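Local coordinates for protein sugar isomerase (Sinorhizobium meliloti, PDB 3QC0) that binds zinc in a xylose isomerase-like TIM barrel and probably interconverts sugars as an isomerase, at residues A[191-205]-A[235-248]. Residues are numbered along the deposited sequence; the frame is centred on the assembly and turned at random.
Sequences IARAGKMKAILAHHI and RIEAAGFHGAQEVE
Glu246 N gives a nearly straight hydrogen bond to His203 O (2.9 Å), and Ile205 N to Glu246 O and Glu248 N to Ile205 O continue the pairing: parallel strands 200-205 and 245-247, the last two of the TIM barrel, joined in a beta-alpha-beta unit through helix 229-238. On the barrel's inner side, His204 and Glu246 run side by side, OE2 of Glu246 lying over one face of the imidazole, 3.5 Å from NE2. Water links NE2 to Glu246 OE1; Thr62 OG1 bonds OE1 and Asn10 ND2 bonds OE2, both from other strands of the barrel. Toward the helices, Ile236 CD1 sits over the centre of the His203 ring, 3.4 Å from its centroid. Phe241 has CG anti to the backbone N (chi1 -176°), which lays one ring face against Ile200 CG2, 3.5 Å from CG; Gly243 N lies over the opposite face, toward the rim. Cutting Phe241 back to an alanine would probably leave Ile200 CG2 and His203 CB without their aromatic neighbour and open a gap between strand 200-205 and the turn at Gly243. At the helix ends, Gly195 CA comes within 3.1 Å of Ala239 O, too close for a side chain. Alongside Glu142 and Asp177, His204 ND1 and Glu248 OE1 stand 3.2 Å apart, both bound to the zinc ion.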
# COMPACT_ATOMS: atom_id res chain seq x y z
N ILE A 191 -9.57 -10.28 -10.18
CA ILE A 191 -9.63 -10.10 -11.64
C ILE A 191 -10.70 -11.02 -12.23
O ILE A 191 -11.50 -10.59 -13.07
CB ILE A 191 -8.29 -10.34 -12.31
CG1 ILE A 191 -7.30 -9.22 -11.94
CG2 ILE A 191 -8.40 -10.36 -13.85
CD1 ILE A 191 -5.85 -9.47 -12.43
N ALA A 192 -10.71 -12.27 -11.81
CA ALA A 192 -11.72 -13.24 -12.28
C ALA A 192 -13.11 -12.77 -11.92
O ALA A 192 -14.03 -12.82 -12.75
CB ALA A 192 -11.44 -14.62 -11.72
N ARG A 193 -13.28 -12.26 -10.70
CA ARG A 193 -14.55 -11.69 -10.23
C ARG A 193 -14.99 -10.50 -11.09
O ARG A 193 -16.17 -10.44 -11.51
CB ARG A 193 -14.44 -11.25 -8.78
CG ARG A 193 -15.70 -10.67 -8.18
CD ARG A 193 -15.44 -10.21 -6.78
NE ARG A 193 -16.51 -9.42 -6.26
CZ ARG A 193 -16.41 -8.43 -5.38
NH1 ARG A 193 -15.24 -8.13 -4.84
NH2 ARG A 193 -17.51 -7.80 -5.00
N ALA A 194 -14.07 -9.59 -11.39
CA ALA A 194 -14.33 -8.43 -12.24
C ALA A 194 -14.87 -8.89 -13.60
O ALA A 194 -15.78 -8.25 -14.17
CB ALA A 194 -13.08 -7.59 -12.43
N GLY A 195 -14.26 -9.94 -14.13
CA GLY A 195 -14.66 -10.47 -15.44
C GLY A 195 -16.07 -11.01 -15.38
O GLY A 195 -16.88 -10.78 -16.31
N LYS A 196 -16.39 -11.76 -14.33
CA LYS A 196 -17.76 -12.29 -14.17
C LYS A 196 -18.83 -11.20 -14.05
O LYS A 196 -19.97 -11.35 -14.51
CB LYS A 196 -17.90 -13.20 -12.94
CG LYS A 196 -17.07 -14.49 -13.00
CD LYS A 196 -17.19 -15.20 -11.63
CE LYS A 196 -16.20 -16.32 -11.44
NZ LYS A 196 -16.55 -17.03 -10.15
N MSE A 197 -18.46 -10.10 -13.42
CA MSE A 197 -19.28 -8.91 -13.32
C MSE A 197 -19.32 -8.07 -14.61
O MSE A 197 -20.02 -7.06 -14.66
CB MSE A 197 -18.76 -8.02 -12.17
CG MSE A 197 -19.01 -8.68 -10.80
SE MSE A 197 -18.23 -7.79 -9.31
CE MSE A 197 -19.00 -6.06 -9.77
N LYS A 198 -18.52 -8.42 -15.61
CA LYS A 198 -18.37 -7.60 -16.84
C LYS A 198 -17.98 -6.16 -16.49
O LYS A 198 -18.43 -5.21 -17.11
CB LYS A 198 -19.64 -7.71 -17.74
CG LYS A 198 -19.84 -9.14 -18.18
CD LYS A 198 -20.61 -9.24 -19.52
CE LYS A 198 -22.04 -8.88 -19.38
NZ LYS A 198 -22.84 -9.34 -20.64
N ALA A 199 -17.12 -6.03 -15.46
CA ALA A 199 -16.83 -4.71 -14.88
C ALA A 199 -15.51 -4.11 -15.36
O ALA A 199 -15.23 -2.99 -14.98
CB ALA A 199 -16.82 -4.81 -13.31
N ILE A 200 -14.68 -4.84 -16.12
CA ILE A 200 -13.33 -4.33 -16.47
C ILE A 200 -13.47 -3.31 -17.60
O ILE A 200 -13.97 -3.63 -18.69
CB ILE A 200 -12.29 -5.42 -16.81
CG1 ILE A 200 -12.22 -6.48 -15.69
CG2 ILE A 200 -10.90 -4.74 -17.14
CD1 ILE A 200 -11.34 -7.69 -16.06
N LEU A 201 -13.10 -2.08 -17.32
CA LEU A 201 -13.18 -1.00 -18.31
C LEU A 201 -11.84 -0.51 -18.83
O LEU A 201 -11.80 0.11 -19.89
CB LEU A 201 -13.93 0.19 -17.71
CG LEU A 201 -15.40 0.01 -17.41
CD1 LEU A 201 -16.06 1.11 -16.58
CD2 LEU A 201 -16.17 -0.11 -18.77
N ALA A 202 -10.76 -0.73 -18.10
CA ALA A 202 -9.46 -0.24 -18.52
C ALA A 202 -8.39 -1.05 -17.83
O ALA A 202 -8.63 -1.61 -16.75
CB ALA A 202 -9.29 1.26 -18.20
N HIS A 203 -7.22 -1.05 -18.46
CA HIS A 203 -6.02 -1.74 -17.97
C HIS A 203 -4.85 -0.81 -18.17
O HIS A 203 -4.52 -0.48 -19.33
CB HIS A 203 -5.84 -3.04 -18.75
CG HIS A 203 -4.61 -3.81 -18.39
ND1 HIS A 203 -4.10 -4.81 -19.19
CD2 HIS A 203 -3.79 -3.75 -17.30
CE1 HIS A 203 -3.04 -5.34 -18.61
NE2 HIS A 203 -2.80 -4.69 -17.49
N HIS A 204 -4.26 -0.34 -17.07
CA HIS A 204 -3.14 0.57 -17.13
C HIS A 204 -1.86 -0.18 -16.81
O HIS A 204 -1.82 -0.98 -15.84
CB HIS A 204 -3.26 1.76 -16.17
CG HIS A 204 -4.54 2.50 -16.26
ND1 HIS A 204 -4.92 3.46 -15.34
CD2 HIS A 204 -5.54 2.43 -17.17
CE1 HIS A 204 -6.11 3.94 -15.70
NE2 HIS A 204 -6.50 3.34 -16.81
N ILE A 205 -0.82 0.12 -17.58
CA ILE A 205 0.47 -0.54 -17.44
C ILE A 205 1.63 0.43 -17.20
O ILE A 205 1.57 1.60 -17.56
CB ILE A 205 0.79 -1.46 -18.63
CG1 ILE A 205 0.76 -0.68 -19.95
CG2 ILE A 205 -0.17 -2.66 -18.64
CD1 ILE A 205 1.34 -1.52 -21.16
N ARG A 235 -4.50 -12.92 -17.19
CA ARG A 235 -5.67 -13.02 -16.35
C ARG A 235 -6.78 -12.04 -16.75
O ARG A 235 -7.95 -12.39 -16.72
CB ARG A 235 -5.29 -12.81 -14.88
CG ARG A 235 -4.46 -13.98 -14.32
CD ARG A 235 -4.12 -13.72 -12.90
NE ARG A 235 -3.32 -14.80 -12.32
CZ ARG A 235 -3.78 -16.00 -12.00
NH1 ARG A 235 -5.06 -16.34 -12.21
NH2 ARG A 235 -2.92 -16.89 -11.47
N ILE A 236 -6.41 -10.82 -17.13
CA ILE A 236 -7.40 -9.84 -17.60
C ILE A 236 -8.11 -10.31 -18.91
O ILE A 236 -9.35 -10.24 -19.03
CB ILE A 236 -6.76 -8.44 -17.72
CG1 ILE A 236 -6.50 -7.85 -16.31
CG2 ILE A 236 -7.65 -7.51 -18.52
CD1 ILE A 236 -5.68 -6.54 -16.33
N GLU A 237 -7.32 -10.84 -19.82
CA GLU A 237 -7.84 -11.41 -21.09
C GLU A 237 -8.72 -12.62 -20.80
O GLU A 237 -9.80 -12.75 -21.40
CB GLU A 237 -6.69 -11.76 -22.01
CG GLU A 237 -6.03 -10.51 -22.63
CD GLU A 237 -4.83 -10.81 -23.47
OE1 GLU A 237 -4.47 -12.00 -23.60
OE2 GLU A 237 -4.18 -9.88 -23.99
N ALA A 238 -8.30 -13.50 -19.88
CA ALA A 238 -9.13 -14.67 -19.49
C ALA A 238 -10.45 -14.27 -18.85
O ALA A 238 -11.47 -14.95 -19.04
CB ALA A 238 -8.36 -15.64 -18.60
N ALA A 239 -10.46 -13.10 -18.20
CA ALA A 239 -11.62 -12.52 -17.59
C ALA A 239 -12.54 -11.83 -18.59
O ALA A 239 -13.61 -11.37 -18.21
CB ALA A 239 -11.19 -11.51 -16.49
N GLY A 240 -12.09 -11.71 -19.84
CA GLY A 240 -12.93 -11.19 -20.92
C GLY A 240 -12.67 -9.76 -21.37
O GLY A 240 -13.41 -9.21 -22.18
N PHE A 241 -11.62 -9.12 -20.86
CA PHE A 241 -11.24 -7.81 -21.33
C PHE A 241 -10.05 -7.87 -22.31
O PHE A 241 -8.95 -8.33 -21.96
CB PHE A 241 -10.88 -6.89 -20.14
CG PHE A 241 -10.57 -5.49 -20.55
CD1 PHE A 241 -11.59 -4.60 -20.82
CD2 PHE A 241 -9.26 -5.07 -20.71
CE1 PHE A 241 -11.31 -3.29 -21.20
CE2 PHE A 241 -8.97 -3.74 -21.11
CZ PHE A 241 -10.02 -2.87 -21.36
N HIS A 242 -10.28 -7.38 -23.52
CA HIS A 242 -9.31 -7.41 -24.60
C HIS A 242 -8.97 -6.01 -25.12
O HIS A 242 -8.35 -5.87 -26.19
CB HIS A 242 -9.83 -8.32 -25.72
CG HIS A 242 -10.07 -9.73 -25.27
ND1 HIS A 242 -9.06 -10.67 -25.15
CD2 HIS A 242 -11.20 -10.34 -24.83
CE1 HIS A 242 -9.57 -11.79 -24.68
NE2 HIS A 242 -10.86 -11.61 -24.47
N GLY A 243 -9.35 -4.98 -24.35
CA GLY A 243 -9.03 -3.60 -24.70
C GLY A 243 -7.55 -3.27 -24.62
O GLY A 243 -6.72 -4.08 -24.12
N ALA A 244 -7.22 -2.07 -25.07
CA ALA A 244 -5.85 -1.66 -25.16
C ALA A 244 -5.24 -1.52 -23.77
O ALA A 244 -5.93 -1.23 -22.78
CB ALA A 244 -5.72 -0.34 -25.90
N GLN A 245 -3.94 -1.73 -23.71
CA GLN A 245 -3.19 -1.52 -22.49
C GLN A 245 -2.69 -0.09 -22.54
O GLN A 245 -2.06 0.31 -23.53
CB GLN A 245 -2.02 -2.50 -22.41
CG GLN A 245 -2.47 -3.94 -22.36
CD GLN A 245 -1.30 -4.91 -22.36
OE1 GLN A 245 -0.42 -4.83 -21.51
NE2 GLN A 245 -1.28 -5.83 -23.31
N GLU A 246 -2.98 0.67 -21.48
CA GLU A 246 -2.73 2.09 -21.42
C GLU A 246 -1.49 2.39 -20.58
O GLU A 246 -1.48 2.11 -19.36
CB GLU A 246 -3.97 2.77 -20.83
CG GLU A 246 -3.86 4.27 -20.65
CD GLU A 246 -5.03 4.83 -19.91
OE1 GLU A 246 -6.18 4.55 -20.32
OE2 GLU A 246 -4.81 5.55 -18.92
N VAL A 247 -0.43 2.87 -21.21
CA VAL A 247 0.81 3.20 -20.54
C VAL A 247 0.72 4.49 -19.76
O VAL A 247 0.54 5.57 -20.30
CB VAL A 247 1.98 3.30 -21.49
CG1 VAL A 247 3.26 3.70 -20.73
CG2 VAL A 247 2.10 1.98 -22.29
N GLU A 248 0.84 4.36 -18.45
CA GLU A 248 0.72 5.49 -17.56
C GLU A 248 1.91 5.50 -16.62
O GLU A 248 2.00 4.75 -15.65
CB GLU A 248 -0.60 5.43 -16.77
CG GLU A 248 -0.81 6.63 -15.87
CD GLU A 248 -2.08 6.54 -15.09
OE1 GLU A 248 -2.48 5.44 -14.77
OE2 GLU A 248 -2.69 7.60 -14.83
O HOH W 1 -15.75 -9.79 -18.61
O HOH W 2 -7.44 0.27 -21.03
O HOH W 3 -8.36 4.51 -18.68